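PDB 3QH4: esterase LipW from Mycobacterium marinum, which probably hydrolyses ester bonds of a narrow range of substrates, as a mycobacterial member of the alpha/beta hydrolase fold family. Local coordinates for residues 144-149 with 153-158. Numbering follows the deposited sequence.
Sequences TWVVGN and LGFDAR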
loop_
_atom_site.group_PDB
_atom_site.type_symbol
_atom_site.label_atom_id
_atom_site.label_comp_id
_atom_site.label_asym_id
_atom_site.label_seq_id
_atom_site.Cartn_x
_atom_site.Cartn_y
_atom_site.Cartn_z
ATOM N N THR A 144 -9.974 6.732 12.399
ATOM C CA THR A 144 -10.724 7.374 13.508
ATOM C C THR A 144 -11.221 6.336 14.521
ATOM O O THR A 144 -11.160 6.553 15.741
ATOM C CB THR A 144 -11.906 8.220 12.938
ATOM O OG1 THR A 144 -11.362 9.239 12.098
ATOM C CG2 THR A 144 -12.730 8.885 14.076
ATOM N N TRP A 145 -11.694 5.207 14.002
ATOM C CA TRP A 145 -12.222 4.118 14.814
ATOM C C TRP A 145 -11.118 3.449 15.639
ATOM O O TRP A 145 -11.319 3.128 16.823
ATOM C CB TRP A 145 -12.905 3.127 13.881
ATOM C CG TRP A 145 -13.425 1.871 14.483
ATOM C CD1 TRP A 145 -14.676 1.670 15.017
ATOM C CD2 TRP A 145 -12.757 0.599 14.536
ATOM N NE1 TRP A 145 -14.814 0.363 15.417
ATOM C CE2 TRP A 145 -13.665 -0.322 15.122
ATOM C CE3 TRP A 145 -11.494 0.140 14.126
ATOM C CZ2 TRP A 145 -13.339 -1.660 15.334
ATOM C CZ3 TRP A 145 -11.176 -1.177 14.330
ATOM C CH2 TRP A 145 -12.092 -2.073 14.921
ATOM N N VAL A 146 -9.940 3.276 15.036
ATOM C CA VAL A 146 -8.784 2.718 15.721
ATOM C C VAL A 146 -8.429 3.572 16.930
ATOM O O VAL A 146 -8.215 3.055 18.023
ATOM C CB VAL A 146 -7.576 2.583 14.740
ATOM C CG1 VAL A 146 -6.271 2.377 15.465
ATOM C CG2 VAL A 146 -7.873 1.458 13.746
ATOM N N VAL A 147 -8.403 4.883 16.736
ATOM C CA VAL A 147 -7.999 5.774 17.807
ATOM C C VAL A 147 -9.137 5.897 18.827
ATOM O O VAL A 147 -8.896 5.802 20.037
ATOM C CB VAL A 147 -7.584 7.148 17.235
ATOM C CG1 VAL A 147 -7.375 8.181 18.360
ATOM C CG2 VAL A 147 -6.318 7.013 16.374
ATOM N N GLY A 148 -10.374 6.037 18.348
ATOM C CA GLY A 148 -11.516 6.271 19.252
ATOM C C GLY A 148 -11.766 5.070 20.139
ATOM O O GLY A 148 -12.280 5.200 21.277
ATOM N N ASN A 149 -11.392 3.892 19.650
ATOM C CA ASN A 149 -11.643 2.648 20.376
ATOM C C ASN A 149 -10.368 1.974 20.843
ATOM O O ASN A 149 -10.362 0.767 21.127
ATOM C CB ASN A 149 -12.452 1.700 19.491
ATOM C CG ASN A 149 -13.818 2.253 19.160
ATOM O OD1 ASN A 149 -14.051 2.781 18.061
ATOM N ND2 ASN A 149 -14.728 2.178 20.121
ATOM N N LEU A 153 -9.842 -1.983 22.054
ATOM C CA LEU A 153 -9.164 -2.804 21.033
ATOM C C LEU A 153 -7.736 -3.238 21.407
ATOM O O LEU A 153 -7.165 -4.136 20.770
ATOM C CB LEU A 153 -9.178 -2.078 19.678
ATOM C CG LEU A 153 -10.546 -1.830 19.042
ATOM C CD1 LEU A 153 -10.396 -0.881 17.855
ATOM C CD2 LEU A 153 -11.238 -3.131 18.630
ATOM N N GLY A 154 -7.163 -2.635 22.449
ATOM C CA GLY A 154 -5.814 -3.002 22.896
ATOM C C GLY A 154 -4.685 -2.320 22.129
ATOM O O GLY A 154 -3.604 -2.894 21.969
ATOM N N PHE A 155 -4.943 -1.094 21.657
ATOM C CA PHE A 155 -3.936 -0.307 20.935
ATOM C C PHE A 155 -3.403 0.868 21.744
ATOM O O PHE A 155 -4.112 1.440 22.569
ATOM C CB PHE A 155 -4.531 0.269 19.641
ATOM C CG PHE A 155 -5.159 -0.752 18.733
ATOM C CD1 PHE A 155 -4.686 -2.057 18.681
ATOM C CD2 PHE A 155 -6.232 -0.393 17.898
ATOM C CE1 PHE A 155 -5.280 -3.003 17.825
ATOM C CE2 PHE A 155 -6.835 -1.325 17.055
ATOM C CZ PHE A 155 -6.360 -2.625 17.007
ATOM N N ASP A 156 -2.160 1.230 21.489
ATOM C CA ASP A 156 -1.586 2.480 21.973
ATOM C C ASP A 156 -1.738 3.567 20.893
ATOM O O ASP A 156 -0.967 3.629 19.926
ATOM C CB ASP A 156 -0.112 2.274 22.342
ATOM C CG ASP A 156 0.531 3.528 22.944
ATOM O OD1 ASP A 156 -0.169 4.566 23.087
ATOM O OD2 ASP A 156 1.729 3.470 23.287
ATOM N N ALA A 157 -2.726 4.440 21.066
ATOM C CA ALA A 157 -2.978 5.517 20.092
ATOM C C ALA A 157 -1.853 6.537 19.987
ATOM O O ALA A 157 -1.776 7.268 18.986
ATOM C CB ALA A 157 -4.310 6.211 20.402
ATOM N N ARG A 158 -0.974 6.591 20.990
ATOM C CA ARG A 158 0.204 7.457 20.907
ATOM C C ARG A 158 1.278 6.902 19.964
ATOM O O ARG A 158 2.282 7.590 19.670
ATOM C CB ARG A 158 0.815 7.707 22.288
#
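Leu153 lays its CD1 methyl over one face of the Trp145 indole, a CH-pi contact in which the carbon stands 3.7 Å from the centroid of the six-membered ring, 18° off its normal. The Trp145 side chain leaves its helix with CG anti to the backbone N (chi1 175°), which carries the benzo end of the ring toward the leucine; the two side chains cross at about a right angle, and Leu153 CD2 reaches Trp145 CH2 at 4.0 Å. Leu153 CD1 also touches Asn149 CB, 3.7 Å away, roughly at right angles to the ring direction. Beside this contact, Leu153 N donates to Asn149 O, a nearly straight bond of 2.9 Å spanning the short helix 150-153.

Gly154 then ends that helix in a Schellman motif, its positive phi (83°) redirecting the chain into strand 155-156. Phe155 follows, with the CB of Leu153 over one face of its ring. Val146 CG1 approaches the ring obliquely, 3.7 Å from Phe155 CD2, while Val146 O lies in plane at the ring edge. Farther along, Val147 CG1 meets Ala157 CB more loosely, at 4.2 Å. There the chain turns a corner, and Asp156 OD1 accepts from Arg158 N in an Asx turn.

Beyond the pair, Val146 and Phe155 both pack on Val87 and Val120 of the central sheet, and Trp145 on Ile77. The end of helix 134-148 is thus tied to the approach to strand 160-165 of an alpha/beta hydrolase, an example of how apolar side chains seat a helix end against the chain leading into the next strand. Methyl-aromatic and aliphatic contacts make the cohesion probably largely dispersive, while the single backbone bond across the pair closes the helical turn that brings Leu153 back to Trp145.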